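Putative signal recognition particle protein (Chaetomium thermophilum, PDB 5CK5) binds GTP, GDP and magnesium, and probably serves as the beta subunit of the signal recognition particle receptor at the endoplasmic reticulum membrane. Local coordinates at residues V22-P27 with A164-L169. Residues are numbered along the deposited sequence; the frame is centred on the assembly and turned at random.
Sequences VLLIGP and AVIFLL
Ile25 grips strand 164-169 through both of its backbone polar atoms: its N donates to Ile166 O at 3.0 Å, and its O accepts from Leu168 N at 3.0 Å, the donor standing almost straight out from the carbonyl (C=O...N 168°). With Leu23 N bonded to Ala164 O at 3.2 Å and Ile166 N to Leu23 O, this gives the alternating ladder of parallel strands; the axes of 22-25 and 164-169 are inclined at 19°. Beyond the strand end, Gly26 CA approaches Leu168 O at 3.5 Å, a CA-H...O contact. Packing covers both faces. On one, Val22 CG1 meets Ile166 CG1 at 3.6 Å, the side chains crossing at a slant, and Leu24 CD1 reaches over to Leu168 CD2 at 3.8 Å. On the other, Phe167 has its ring anti to the backbone N (chi1 -167°), which brings CD1 within 3.6 Å of Ile25 CG1, the two side chains crossing at about a right angle; Tyr188 of helix 180-201 meets the ring edge-to-face. An alanine at Phe167 would probably leave Tyr188 without this partner and open a gap beside Ile25. The buried, wholly apolar side chains leave polarity to the backbone, consistent with 22-25 being the P-loop GTPase core strand that leads through Gly26 into the nucleotide-binding loop, where Pro27 touches GDP.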
loop_
_atom_site.group_PDB
_atom_site.type_symbol
_atom_site.label_atom_id
_atom_site.label_comp_id
_atom_site.label_asym_id
_atom_site.label_seq_id
_atom_site.Cartn_x
_atom_site.Cartn_y
_atom_site.Cartn_z
ATOM N N VAL A 22 8.662 -0.824 -4.902
ATOM C CA VAL A 22 7.307 -0.544 -4.479
ATOM C C VAL A 22 6.982 -1.405 -3.293
ATOM O O VAL A 22 7.083 -2.620 -3.369
ATOM C CB VAL A 22 6.292 -0.817 -5.591
ATOM C CG1 VAL A 22 4.909 -0.516 -5.104
ATOM C CG2 VAL A 22 6.612 0.016 -6.803
ATOM N N LEU A 23 6.610 -0.771 -2.190
ATOM C CA LEU A 23 6.264 -1.506 -0.991
ATOM C C LEU A 23 4.886 -2.130 -1.109
ATOM O O LEU A 23 3.877 -1.452 -1.307
ATOM C CB LEU A 23 6.333 -0.621 0.244
ATOM C CG LEU A 23 6.678 -1.450 1.479
ATOM C CD1 LEU A 23 7.915 -2.284 1.207
ATOM C CD2 LEU A 23 6.871 -0.575 2.715
ATOM N N LEU A 24 4.879 -3.446 -1.029
ATOM C CA LEU A 24 3.680 -4.229 -1.082
ATOM C C LEU A 24 3.339 -4.576 0.352
ATOM O O LEU A 24 4.028 -5.361 1.003
ATOM C CB LEU A 24 3.904 -5.481 -1.926
ATOM C CG LEU A 24 2.882 -6.596 -1.835
ATOM C CD1 LEU A 24 1.559 -6.068 -2.318
ATOM C CD2 LEU A 24 3.346 -7.778 -2.653
ATOM N N ILE A 25 2.270 -3.983 0.853
ATOM C CA ILE A 25 1.899 -4.184 2.231
ATOM C C ILE A 25 0.438 -4.571 2.302
ATOM O O ILE A 25 -0.329 -4.297 1.399
ATOM C CB ILE A 25 2.169 -2.907 3.050
ATOM C CG1 ILE A 25 1.348 -1.748 2.520
ATOM C CG2 ILE A 25 3.563 -2.486 2.866
ATOM C CD1 ILE A 25 1.740 -0.427 3.087
ATOM N N GLY A 26 0.057 -5.232 3.377
ATOM C CA GLY A 26 -1.317 -5.631 3.570
ATOM C C GLY A 26 -1.355 -6.729 4.605
ATOM O O GLY A 26 -0.323 -7.271 4.950
ATOM N N PRO A 27 -2.554 -7.093 5.060
ATOM C CA PRO A 27 -2.793 -8.087 6.116
ATOM C C PRO A 27 -2.426 -9.506 5.706
ATOM O O PRO A 27 -2.193 -9.747 4.527
ATOM C CB PRO A 27 -4.300 -7.975 6.355
ATOM C CG PRO A 27 -4.847 -7.508 5.028
ATOM C CD PRO A 27 -3.813 -6.552 4.512
ATOM N N ALA A 164 6.831 4.169 -4.486
ATOM C CA ALA A 164 5.403 3.875 -4.455
ATOM C C ALA A 164 5.034 2.844 -3.397
ATOM O O ALA A 164 5.891 2.317 -2.709
ATOM C CB ALA A 164 4.945 3.417 -5.809
ATOM N N VAL A 165 3.740 2.597 -3.244
ATOM C CA VAL A 165 3.232 1.611 -2.293
ATOM C C VAL A 165 2.041 0.850 -2.878
ATOM O O VAL A 165 1.175 1.458 -3.487
ATOM C CB VAL A 165 2.810 2.278 -0.973
ATOM C CG1 VAL A 165 1.966 1.350 -0.150
ATOM C CG2 VAL A 165 4.019 2.742 -0.202
ATOM N N ILE A 166 2.005 -0.473 -2.724
ATOM C CA ILE A 166 0.813 -1.222 -3.109
ATOM C C ILE A 166 0.126 -1.791 -1.887
ATOM O O ILE A 166 0.668 -2.683 -1.259
ATOM C CB ILE A 166 1.118 -2.394 -4.063
ATOM C CG1 ILE A 166 1.619 -1.886 -5.407
ATOM C CG2 ILE A 166 -0.132 -3.215 -4.314
ATOM C CD1 ILE A 166 1.972 -2.990 -6.373
ATOM N N PHE A 167 -1.074 -1.301 -1.563
ATOM C CA PHE A 167 -1.845 -1.882 -0.467
ATOM C C PHE A 167 -2.863 -2.943 -0.926
ATOM O O PHE A 167 -3.955 -2.648 -1.385
ATOM C CB PHE A 167 -2.562 -0.794 0.345
ATOM C CG PHE A 167 -3.100 -1.296 1.659
ATOM C CD1 PHE A 167 -2.246 -1.566 2.721
ATOM C CD2 PHE A 167 -4.456 -1.561 1.814
ATOM C CE1 PHE A 167 -2.736 -2.061 3.928
ATOM C CE2 PHE A 167 -4.951 -2.058 3.010
ATOM C CZ PHE A 167 -4.084 -2.310 4.069
ATOM N N LEU A 168 -2.494 -4.192 -0.689
ATOM C CA LEU A 168 -3.225 -5.367 -1.122
ATOM C C LEU A 168 -4.169 -5.883 -0.056
ATOM O O LEU A 168 -3.784 -6.039 1.088
ATOM C CB LEU A 168 -2.219 -6.460 -1.486
ATOM C CG LEU A 168 -2.620 -7.683 -2.300
ATOM C CD1 LEU A 168 -3.202 -7.313 -3.662
ATOM C CD2 LEU A 168 -1.387 -8.501 -2.487
ATOM N N LEU A 169 -5.405 -6.174 -0.430
ATOM C CA LEU A 169 -6.343 -6.779 0.507
ATOM C C LEU A 169 -7.211 -7.829 -0.170
ATOM O O LEU A 169 -7.396 -7.818 -1.378
ATOM C CB LEU A 169 -7.228 -5.726 1.165
ATOM C CG LEU A 169 -8.126 -4.872 0.288
ATOM C CD1 LEU A 169 -9.497 -5.506 0.188
ATOM C CD2 LEU A 169 -8.206 -3.470 0.859
#